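Local coordinates for protein CdnC (Chryseobacterium gregarium DSM 19109, PDB 7MGV) that acts as an ATP-grasp ligase that installs single and bicyclic omega-ester macrocycles in a ribosomally made precursor peptide, at residues E173-R176 and F177-H181; K259-W262 and R263-G266; D281-F284 and M285-L289; E320-W323 and L324-L327. All coordinates share one frame; numbering follows the deposited sequence.

Interaction 1: E173-R176 and F177-H181; sequences EAKR and FIVKH
Ile178 folds back along its own helix and lays its longer branch on the carbonyl oxygen of Ala174, one turn earlier. Its chi1 of -67° sets CG1 beside the backbone N, where CG1 approaches Ala174 O to 3.1 Å and CD1 follows at 3.2 Å, over the oxygen that also accepts Ile178 N. Val179 straddles two carbonyls: CG1 touches Lys175 O at 3.1 Å while CG2, between backbone N and carbonyl carbon, sits 3.2 Å from Arg176 O. The CG1 methyl also meets the CG of extended Lys175 loosely, at 4.3 Å. All of this belongs to helix 171-181, an alpha helix whose four successive i to i+4 bonds, from Phe177 N to Glu173 O through Lys180 N to Arg176 O, join the two segments. Its buried side, with Ala174, Phe177 and Ile178, rests on Phe226 of strand 224-228 of an antiparallel sheet. Phe177 swings its ring away from the preceding turn, and His181 CD2 lies 3.3 Å above one face of it, toward the rim. His181 NE2 is hydrogen-bonded to Gln69 OE1 of the second subunit. On the exposed side Arg176, bent at chi3, forms a salt bridge with Glu172.

Interaction 2: K259-W262 and R263-G266; sequences KTDW and RKDG
Asp261 turns its CG opposite the backbone N (chi1 -168°), while Arg263 holds CG beside its own N (chi1 -74°) and bends at chi3, which returns its NE to the Asp261 carboxylate. One oxygen, OD1, takes both groups: Arg263 N at 3.1 Å, approaching from above the carboxylate plane, and NE at 3.0 Å in a salt bridge whose hydrogen bond is bent and weak. The carboxylate and guanidinium planes stand 75° apart. The side-chain bond to the amide two residues on makes this an Asx turn, and it lies at the start of a short 3-10 segment in the loop between helix 252-258 and strand 274-276. Backbone bonds from Lys264 N to Asp261 O (3.1 Å) and from Asp265 N to Trp262 O (3.3 Å) wind the chain through two overlapping turns. Trp262 tucks its indole under Arg263: CG of the arginine stands 3.4 Å from the centroid of the six-membered ring, nearly on its normal, a CH-pi contact. Farther out, Trp262 NE1 lies 3.7 Å above the centre of one guanidinium face. Were Asp261 replaced by an alanine, Arg263 N and NE would probably lose their shared acceptor, leaving the guanidinium end freer to turn with the CH-pi contact to Trp262 still in place. Lys264 adds an aliphatic touch, its CG meeting Asp261 CB at 3.9 Å.

Interaction 3: D281-F284 and M285-L289; sequences DIEF and MILEL
Met285 and Phe284, neighbours in sequence, carry most of the side-chain contact across this stretch of alpha helix 280-293, with Ile282 next to them. Four i to i+4 bonds, from Met285 N to Asp281 O through Glu288 N to Phe284 O, run across the junction of the segments, each at 2.9 Å. Met285 sends its chain back along the helix: CG sits beside the backbone N (chi1 -75°) and packs 3.5 Å from Asp281 O, then a bend at chi3 (-68°) turns the methyl toward Ile282, so that CE meets Ile282 CD1 at 3.9 Å. The thioether chain thus lies back over the preceding turn, and beyond the helix it reaches Ile158 of helix 148-158 and Phe160. Ile282 and Ile286, one turn apart on the buried side, add a looser touch between CG2 and CG1 at 4.4 Å; Ile282 also packs on Tyr310 of strand 310-316, in the antiparallel sheet that the helix lies against. Phe284 behaves differently. It is exposed, and its CD2 comes only to 4.5 Å from Met285 CG. The extended side chain of Glu288 crosses that of Phe284 at a slant, and its carboxylate, turned 88° to the ring, places OE2 3.3 Å from Phe284 CE2.

Interaction 4: E320-W323 and L324-L327; sequences EFFW and LDNL
This is a contact within a single short helical turn, 322-325, which follows strand 310-316, and its main features are an indole packed on a leucine and a phenyl ring under an amide. The CD2 methyl of Leu324 lies over the Trp323 six-membered ring, 3.6 Å from its centroid in a CH-pi contact, with CG above the middle of the indole. Trp323 holds CG between its backbone N and carbonyl carbon (chi1 54°), which lays the ring along the leucine; a weak hydrogen bond from NE1 to Glu320 O holds its pyrrole side. Phe321 occupies the N-cap position: its O accepts Asp325 N at 2.7 Å, and Glu320 OE1 receives both Phe321 N and Phe322 N at the helix start. Trp273 meets the Trp323 ring nearly at right angles, and the Trp323 side chain is about 8 Å from the bound ADP. Elsewhere on the turn, Asn326 ND2 stands 3.9 Å above the centre of one Phe322 face. With an alanine at Phe322 the Asn326 amide would probably be freer to turn, a gap opening toward Phe34. Buried Asp325, its CB 3.8 Å from Phe321 CD1, directs its carboxylate to Ser334, Asn331 and the amide of Ile333.

None of the four contacts touches another; the closest two, interactions 3 and 4, have nearest atoms about 13 Å apart. Interactions 1 and 3 each lie within one regular alpha helix, 171-181 and 280-293, and share the same chemistry: i to i+4 backbone bonds, a buried apolar side against an antiparallel sheet and an exposed outer side. They rest on different sheets, and only interaction 1 meets the second subunit. Interaction 2 is a surface contact in a loop, where a carboxylate, a guanidinium and an indole do the holding. Interaction 4, partly buried and nearest the centre of the chain, combines aromatic packing with buried polar bonds.

Interaction 1: E173-R176 and F177-H181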
loop_
_atom_site.group_PDB
_atom_site.type_symbol
_atom_site.label_atom_id
_atom_site.label_comp_id
_atom_site.label_asym_id
_atom_site.label_seq_id
_atom_site.Cartn_x
_atom_site.Cartn_y
_atom_site.Cartn_z
ATOM N N GLU A 173 2.136 -10.317 27.969
ATOM C CA GLU A 173 2.495 -8.912 27.802
ATOM C C GLU A 173 1.279 -8.016 27.992
ATOM O O GLU A 173 1.344 -6.994 28.689
ATOM C CB GLU A 173 3.115 -8.695 26.421
ATOM C CG GLU A 173 3.912 -7.412 26.287
ATOM C CD GLU A 173 5.292 -7.523 26.900
ATOM O OE1 GLU A 173 5.992 -8.516 26.613
ATOM O OE2 GLU A 173 5.678 -6.617 27.668
ATOM N N ALA A 174 0.155 -8.389 27.374
ATOM C CA ALA A 174 -1.068 -7.610 27.528
ATOM C C ALA A 174 -1.532 -7.593 28.977
ATOM O O ALA A 174 -1.958 -6.550 29.484
ATOM C CB ALA A 174 -2.164 -8.166 26.622
ATOM N N LYS A 175 -1.462 -8.737 29.663
ATOM C CA LYS A 175 -1.898 -8.781 31.055
ATOM C C LYS A 175 -1.018 -7.904 31.935
ATOM O O LYS A 175 -1.521 -7.188 32.809
ATOM C CB LYS A 175 -1.902 -10.220 31.566
ATOM C CG LYS A 175 -2.564 -10.375 32.925
ATOM C CD LYS A 175 -2.691 -11.831 33.329
ATOM C CE LYS A 175 -3.459 -11.965 34.636
ATOM N NZ LYS A 175 -3.374 -13.341 35.195
ATOM N N ARG A 176 0.299 -7.953 31.723
ATOM C CA ARG A 176 1.208 -7.086 32.462
ATOM C C ARG A 176 0.884 -5.617 32.211
ATOM O O ARG A 176 0.814 -4.815 33.149
ATOM C CB ARG A 176 2.650 -7.410 32.068
ATOM C CG ARG A 176 3.683 -6.379 32.478
ATOM C CD ARG A 176 5.077 -6.814 32.041
ATOM N NE ARG A 176 5.550 -7.971 32.796
ATOM C CZ ARG A 176 5.503 -9.226 32.359
ATOM N NH1 ARG A 176 5.000 -9.499 31.162
ATOM N NH2 ARG A 176 5.956 -10.211 33.121
ATOM N N PHE A 177 0.653 -5.257 30.946
ATOM C CA PHE A 177 0.304 -3.879 30.608
ATOM C C PHE A 177 -0.989 -3.449 31.292
ATOM O O PHE A 177 -1.083 -2.333 31.821
ATOM C CB PHE A 177 0.188 -3.746 29.087
ATOM C CG PHE A 177 -0.158 -2.364 28.613
ATOM C CD1 PHE A 177 -1.480 -1.987 28.427
ATOM C CD2 PHE A 177 0.840 -1.447 28.330
ATOM C CE1 PHE A 177 -1.798 -0.716 27.985
ATOM C CE2 PHE A 177 0.528 -0.176 27.885
ATOM C CZ PHE A 177 -0.793 0.189 27.712
ATOM N N ILE A 178 -1.994 -4.329 31.303
ATOM C CA ILE A 178 -3.294 -3.979 31.866
ATOM C C ILE A 178 -3.202 -3.821 33.378
ATOM O O ILE A 178 -3.750 -2.871 33.947
ATOM C CB ILE A 178 -4.351 -5.026 31.469
ATOM C CG1 ILE A 178 -4.606 -4.983 29.961
ATOM C CG2 ILE A 178 -5.647 -4.782 32.220
ATOM C CD1 ILE A 178 -5.178 -6.267 29.401
ATOM N N VAL A 179 -2.514 -4.742 34.059
ATOM C CA VAL A 179 -2.381 -4.606 35.508
ATOM C C VAL A 179 -1.507 -3.410 35.857
ATOM O O VAL A 179 -1.658 -2.820 36.935
ATOM C CB VAL A 179 -1.850 -5.904 36.153
ATOM C CG1 VAL A 179 -2.682 -7.100 35.720
ATOM C CG2 VAL A 179 -0.379 -6.116 35.824
ATOM N N LYS A 180 -0.595 -3.018 34.965
ATOM C CA LYS A 180 0.218 -1.840 35.237
ATOM C C LYS A 180 -0.610 -0.565 35.124
ATOM O O LYS A 180 -0.600 0.275 36.030
ATOM C CB LYS A 180 1.415 -1.798 34.286
ATOM C CG LYS A 180 2.358 -0.630 34.520
ATOM C CD LYS A 180 3.469 -0.608 33.481
ATOM C CE LYS A 180 4.217 0.717 33.491
ATOM N NZ LYS A 180 5.007 0.907 34.738
ATOM N N HIS A 181 -1.357 -0.408 34.032
ATOM C CA HIS A 181 -2.042 0.857 33.798
ATOM C C HIS A 181 -3.462 0.892 34.352
ATOM O O HIS A 181 -4.022 1.984 34.504
ATOM C CB HIS A 181 -2.029 1.172 32.301
ATOM C CG HIS A 181 -0.646 1.327 31.746
ATOM N ND1 HIS A 181 0.039 2.522 31.780
ATOM C CD2 HIS A 181 0.193 0.429 31.178
ATOM C CE1 HIS A 181 1.234 2.358 31.242
ATOM N NE2 HIS A 181 1.352 1.097 30.867
#

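Interaction 2: K259-W262 and R263-G266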
loop_
_atom_site.group_PDB
_atom_site.type_symbol
_atom_site.label_atom_id
_atom_site.label_comp_id
_atom_site.label_asym_id
_atom_site.label_seq_id
_atom_site.Cartn_x
_atom_site.Cartn_y
_atom_site.Cartn_z
ATOM N N LYS A 259 -26.221 19.421 32.126
ATOM C CA LYS A 259 -27.323 18.503 32.406
ATOM C C LYS A 259 -27.863 18.646 33.827
ATOM O O LYS A 259 -28.978 18.187 34.102
ATOM C CB LYS A 259 -26.887 17.059 32.154
ATOM C CG LYS A 259 -26.806 16.699 30.680
ATOM C CD LYS A 259 -28.176 16.770 30.023
ATOM C CE LYS A 259 -28.070 16.743 28.505
ATOM N NZ LYS A 259 -27.689 18.068 27.944
ATOM N N THR A 260 -27.107 19.270 34.732
ATOM C CA THR A 260 -27.581 19.535 36.085
ATOM C C THR A 260 -28.307 20.872 36.204
ATOM O O THR A 260 -29.161 21.025 37.087
ATOM C CB THR A 260 -26.402 19.495 37.069
ATOM O OG1 THR A 260 -25.695 18.258 36.915
ATOM C CG2 THR A 260 -26.880 19.606 38.512
ATOM N N ASP A 261 -28.007 21.825 35.325
ATOM C CA ASP A 261 -28.615 23.150 35.371
ATOM C C ASP A 261 -29.972 23.120 34.675
ATOM O O ASP A 261 -30.059 22.774 33.492
ATOM C CB ASP A 261 -27.687 24.168 34.711
ATOM C CG ASP A 261 -28.104 25.603 34.970
ATOM O OD1 ASP A 261 -29.183 25.828 35.557
ATOM O OD2 ASP A 261 -27.340 26.514 34.583
ATOM N N TRP A 262 -31.029 23.490 35.405
ATOM C CA TRP A 262 -32.367 23.485 34.820
ATOM C C TRP A 262 -32.485 24.481 33.673
ATOM O O TRP A 262 -33.311 24.294 32.772
ATOM C CB TRP A 262 -33.419 23.783 35.892
ATOM C CG TRP A 262 -33.330 25.165 36.480
ATOM C CD1 TRP A 262 -32.670 25.529 37.616
ATOM C CD2 TRP A 262 -33.930 26.364 35.964
ATOM N NE1 TRP A 262 -32.813 26.878 37.838
ATOM C CE2 TRP A 262 -33.582 27.413 36.838
ATOM C CE3 TRP A 262 -34.722 26.651 34.847
ATOM C CZ2 TRP A 262 -34.000 28.728 36.632
ATOM C CZ3 TRP A 262 -35.135 27.959 34.643
ATOM C CH2 TRP A 262 -34.775 28.980 35.533
ATOM N N ARG A 263 -31.669 25.539 33.686
ATOM C CA ARG A 263 -31.707 26.544 32.631
ATOM C C ARG A 263 -31.222 26.017 31.286
ATOM O O ARG A 263 -31.357 26.725 30.281
ATOM C CB ARG A 263 -30.868 27.758 33.040
ATOM C CG ARG A 263 -31.521 28.635 34.097
ATOM C CD ARG A 263 -30.500 29.519 34.796
ATOM N NE ARG A 263 -29.729 28.781 35.792
ATOM C CZ ARG A 263 -29.772 29.015 37.099
ATOM N NH1 ARG A 263 -30.550 29.976 37.581
ATOM N NH2 ARG A 263 -29.035 28.289 37.928
ATOM N N LYS A 264 -30.667 24.806 31.240
ATOM C CA LYS A 264 -30.140 24.223 30.012
ATOM C C LYS A 264 -30.999 23.079 29.487
ATOM O O LYS A 264 -30.600 22.410 28.528
ATOM C CB LYS A 264 -28.706 23.734 30.231
ATOM C CG LYS A 264 -27.788 24.740 30.903
ATOM C CD LYS A 264 -27.452 25.899 29.981
ATOM C CE LYS A 264 -26.103 26.500 30.337
ATOM N NZ LYS A 264 -25.918 27.843 29.729
ATOM N N ASP A 265 -32.160 22.835 30.092
ATOM C CA ASP A 265 -33.004 21.722 29.674
ATOM C C ASP A 265 -33.487 21.920 28.243
ATOM O O ASP A 265 -33.882 23.019 27.847
ATOM C CB ASP A 265 -34.199 21.580 30.618
ATOM C CG ASP A 265 -33.792 21.139 32.012
ATOM O OD1 ASP A 265 -32.589 20.881 32.229
ATOM O OD2 ASP A 265 -34.677 21.049 32.890
ATOM N N GLY A 266 -33.454 20.839 27.462
ATOM C CA GLY A 266 -33.874 20.876 26.079
ATOM C C GLY A 266 -32.847 21.409 25.105
ATOM O O GLY A 266 -33.064 21.317 23.891
#

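Interaction 3: D281-F284 and M285-L289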
loop_
_atom_site.group_PDB
_atom_site.type_symbol
_atom_site.label_atom_id
_atom_site.label_comp_id
_atom_site.label_asym_id
_atom_site.label_seq_id
_atom_site.Cartn_x
_atom_site.Cartn_y
_atom_site.Cartn_z
ATOM N N ASP A 281 0.715 25.840 20.078
ATOM C CA ASP A 281 1.675 24.739 20.043
ATOM C C ASP A 281 1.051 23.482 19.446
ATOM O O ASP A 281 1.687 22.785 18.642
ATOM C CB ASP A 281 2.212 24.462 21.449
ATOM C CG ASP A 281 1.115 24.409 22.496
ATOM O OD1 ASP A 281 0.211 25.268 22.456
ATOM O OD2 ASP A 281 1.157 23.508 23.360
ATOM N N ILE A 282 -0.195 23.183 19.821
ATOM C CA ILE A 282 -0.882 22.015 19.274
ATOM C C ILE A 282 -1.044 22.150 17.765
ATOM O O ILE A 282 -0.809 21.198 17.012
ATOM C CB ILE A 282 -2.240 21.822 19.973
ATOM C CG1 ILE A 282 -2.049 21.685 21.486
ATOM C CG2 ILE A 282 -2.962 20.610 19.410
ATOM C CD1 ILE A 282 -1.158 20.528 21.894
ATOM N N GLU A 283 -1.444 23.335 17.300
ATOM C CA GLU A 283 -1.616 23.554 15.867
ATOM C C GLU A 283 -0.280 23.481 15.135
ATOM O O GLU A 283 -0.199 22.939 14.023
ATOM C CB GLU A 283 -2.295 24.903 15.633
ATOM C CG GLU A 283 -2.374 25.337 14.182
ATOM C CD GLU A 283 -3.377 26.452 13.973
ATOM O OE1 GLU A 283 -3.641 26.808 12.806
ATOM O OE2 GLU A 283 -3.904 26.973 14.979
ATOM N N PHE A 284 0.776 24.023 15.748
ATOM C CA PHE A 284 2.117 23.901 15.187
ATOM C C PHE A 284 2.495 22.438 14.997
ATOM O O PHE A 284 3.006 22.044 13.941
ATOM C CB PHE A 284 3.121 24.607 16.103
ATOM C CG PHE A 284 4.544 24.541 15.623
ATOM C CD1 PHE A 284 5.043 25.506 14.764
ATOM C CD2 PHE A 284 5.387 23.524 16.043
ATOM C CE1 PHE A 284 6.353 25.453 14.323
ATOM C CE2 PHE A 284 6.698 23.465 15.605
ATOM C CZ PHE A 284 7.181 24.431 14.744
ATOM N N MET A 285 2.232 21.609 16.010
ATOM C CA MET A 285 2.595 20.200 15.917
ATOM C C MET A 285 1.710 19.447 14.927
ATOM O O MET A 285 2.171 18.497 14.287
ATOM C CB MET A 285 2.544 19.556 17.301
ATOM C CG MET A 285 3.720 19.949 18.186
ATOM S SD MET A 285 3.832 18.993 19.708
ATOM C CE MET A 285 2.384 19.583 20.583
ATOM N N ILE A 286 0.452 19.863 14.770
ATOM C CA ILE A 286 -0.413 19.261 13.753
ATOM C C ILE A 286 0.136 19.542 12.356
ATOM O O ILE A 286 0.252 18.640 11.507
ATOM C CB ILE A 286 -1.853 19.784 13.905
ATOM C CG1 ILE A 286 -2.486 19.268 15.200
ATOM C CG2 ILE A 286 -2.683 19.395 12.705
ATOM C CD1 ILE A 286 -3.043 17.867 15.100
ATOM N N LEU A 287 0.465 20.810 12.093
ATOM C CA LEU A 287 1.056 21.166 10.808
ATOM C C LEU A 287 2.376 20.436 10.595
ATOM O O LEU A 287 2.688 20.014 9.475
ATOM C CB LEU A 287 1.250 22.679 10.719
ATOM C CG LEU A 287 -0.035 23.501 10.596
ATOM C CD1 LEU A 287 0.246 24.978 10.814
ATOM C CD2 LEU A 287 -0.692 23.272 9.245
ATOM N N GLU A 288 3.155 20.252 11.663
ATOM C CA GLU A 288 4.404 19.508 11.543
ATOM C C GLU A 288 4.160 18.035 11.241
ATOM O O GLU A 288 4.952 17.414 10.526
ATOM C CB GLU A 288 5.229 19.655 12.820
ATOM C CG GLU A 288 6.616 19.049 12.726
ATOM C CD GLU A 288 7.507 19.461 13.879
ATOM O OE1 GLU A 288 8.589 18.858 14.040
ATOM O OE2 GLU A 288 7.123 20.387 14.625
ATOM N N LEU A 289 3.088 17.454 11.784
ATOM C CA LEU A 289 2.743 16.075 11.453
ATOM C C LEU A 289 2.430 15.941 9.969
ATOM O O LEU A 289 2.936 15.035 9.287
ATOM C CB LEU A 289 1.557 15.618 12.304
ATOM C CG LEU A 289 0.968 14.233 12.030
ATOM C CD1 LEU A 289 1.950 13.139 12.417
ATOM C CD2 LEU A 289 -0.348 14.062 12.772
#

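Interaction 4: E320-W323 and L324-L327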
loop_
_atom_site.group_PDB
_atom_site.type_symbol
_atom_site.label_atom_id
_atom_site.label_comp_id
_atom_site.label_asym_id
_atom_site.label_seq_id
_atom_site.Cartn_x
_atom_site.Cartn_y
_atom_site.Cartn_z
ATOM N N GLU A 320 -13.720 11.614 6.551
ATOM C CA GLU A 320 -14.764 12.468 6.009
ATOM C C GLU A 320 -14.793 13.805 6.739
ATOM O O GLU A 320 -14.377 13.919 7.895
ATOM C CB GLU A 320 -16.128 11.785 6.108
ATOM C CG GLU A 320 -16.752 11.438 4.760
ATOM C CD GLU A 320 -17.074 12.664 3.918
ATOM O OE1 GLU A 320 -17.202 13.770 4.487
ATOM O OE2 GLU A 320 -17.202 12.522 2.682
ATOM N N PHE A 321 -15.296 14.826 6.047
ATOM C CA PHE A 321 -15.318 16.181 6.575
ATOM C C PHE A 321 -16.648 16.895 6.390
ATOM O O PHE A 321 -16.826 17.974 6.967
ATOM C CB PHE A 321 -14.217 17.027 5.918
ATOM C CG PHE A 321 -14.456 17.301 4.459
ATOM C CD1 PHE A 321 -15.063 18.479 4.052
ATOM C CD2 PHE A 321 -14.079 16.380 3.497
ATOM C CE1 PHE A 321 -15.289 18.732 2.714
ATOM C CE2 PHE A 321 -14.303 16.628 2.157
ATOM C CZ PHE A 321 -14.908 17.807 1.766
ATOM N N PHE A 322 -17.578 16.339 5.610
ATOM C CA PHE A 322 -18.801 17.058 5.267
ATOM C C PHE A 322 -19.639 17.367 6.501
ATOM O O PHE A 322 -20.198 18.463 6.624
ATOM C CB PHE A 322 -19.615 16.245 4.263
ATOM C CG PHE A 322 -20.557 17.070 3.437
ATOM C CD1 PHE A 322 -21.729 16.522 2.945
ATOM C CD2 PHE A 322 -20.269 18.395 3.154
ATOM C CE1 PHE A 322 -22.598 17.280 2.185
ATOM C CE2 PHE A 322 -21.134 19.158 2.393
ATOM C CZ PHE A 322 -22.299 18.600 1.908
ATOM N N TRP A 323 -19.740 16.408 7.423
ATOM C CA TRP A 323 -20.557 16.598 8.618
ATOM C C TRP A 323 -20.078 17.788 9.440
ATOM O O TRP A 323 -20.892 18.527 10.009
ATOM C CB TRP A 323 -20.559 15.318 9.458
ATOM C CG TRP A 323 -19.187 14.790 9.812
ATOM C CD1 TRP A 323 -18.156 14.518 8.954
ATOM C CD2 TRP A 323 -18.713 14.453 11.121
ATOM N NE1 TRP A 323 -17.072 14.046 9.650
ATOM C CE2 TRP A 323 -17.388 13.994 10.982
ATOM C CE3 TRP A 323 -19.280 14.496 12.397
ATOM C CZ2 TRP A 323 -16.621 13.585 12.070
ATOM C CZ3 TRP A 323 -18.518 14.089 13.476
ATOM C CH2 TRP A 323 -17.203 13.639 13.307
ATOM N N LEU A 324 -18.762 17.993 9.513
ATOM C CA LEU A 324 -18.211 19.152 10.204
ATOM C C LEU A 324 -18.070 20.372 9.301
ATOM O O LEU A 324 -18.104 21.506 9.796
ATOM C CB LEU A 324 -16.849 18.813 10.807
ATOM C CG LEU A 324 -16.764 17.459 11.515
ATOM C CD1 LEU A 324 -15.311 17.050 11.731
ATOM C CD2 LEU A 324 -17.520 17.539 12.832
ATOM N N ASP A 325 -17.910 20.174 7.987
ATOM C CA ASP A 325 -17.902 21.307 7.069
ATOM C C ASP A 325 -19.242 22.028 7.067
ATOM O O ASP A 325 -19.293 23.244 6.852
ATOM C CB ASP A 325 -17.547 20.836 5.663
ATOM C CG ASP A 325 -17.438 21.980 4.679
ATOM O OD1 ASP A 325 -16.728 22.960 4.986
ATOM O OD2 ASP A 325 -18.058 21.894 3.598
ATOM N N ASN A 326 -20.336 21.299 7.299
ATOM C CA ASN A 326 -21.650 21.921 7.400
ATOM C C ASN A 326 -21.814 22.744 8.671
ATOM O O ASN A 326 -22.793 23.489 8.784
ATOM C CB ASN A 326 -22.745 20.854 7.330
ATOM C CG ASN A 326 -23.004 20.378 5.914
ATOM O OD1 ASN A 326 -22.822 21.126 4.953
ATOM N ND2 ASN A 326 -23.433 19.128 5.778
ATOM N N LEU A 327 -20.892 22.625 9.623
ATOM C CA LEU A 327 -20.898 23.446 10.824
ATOM C C LEU A 327 -20.083 24.721 10.665
ATOM O O LEU A 327 -20.077 25.556 11.575
ATOM C CB LEU A 327 -20.377 22.642 12.021
ATOM C CG LEU A 327 -20.828 21.181 12.114
ATOM C CD1 LEU A 327 -20.303 20.539 13.388
ATOM C CD2 LEU A 327 -22.347 21.071 12.043
#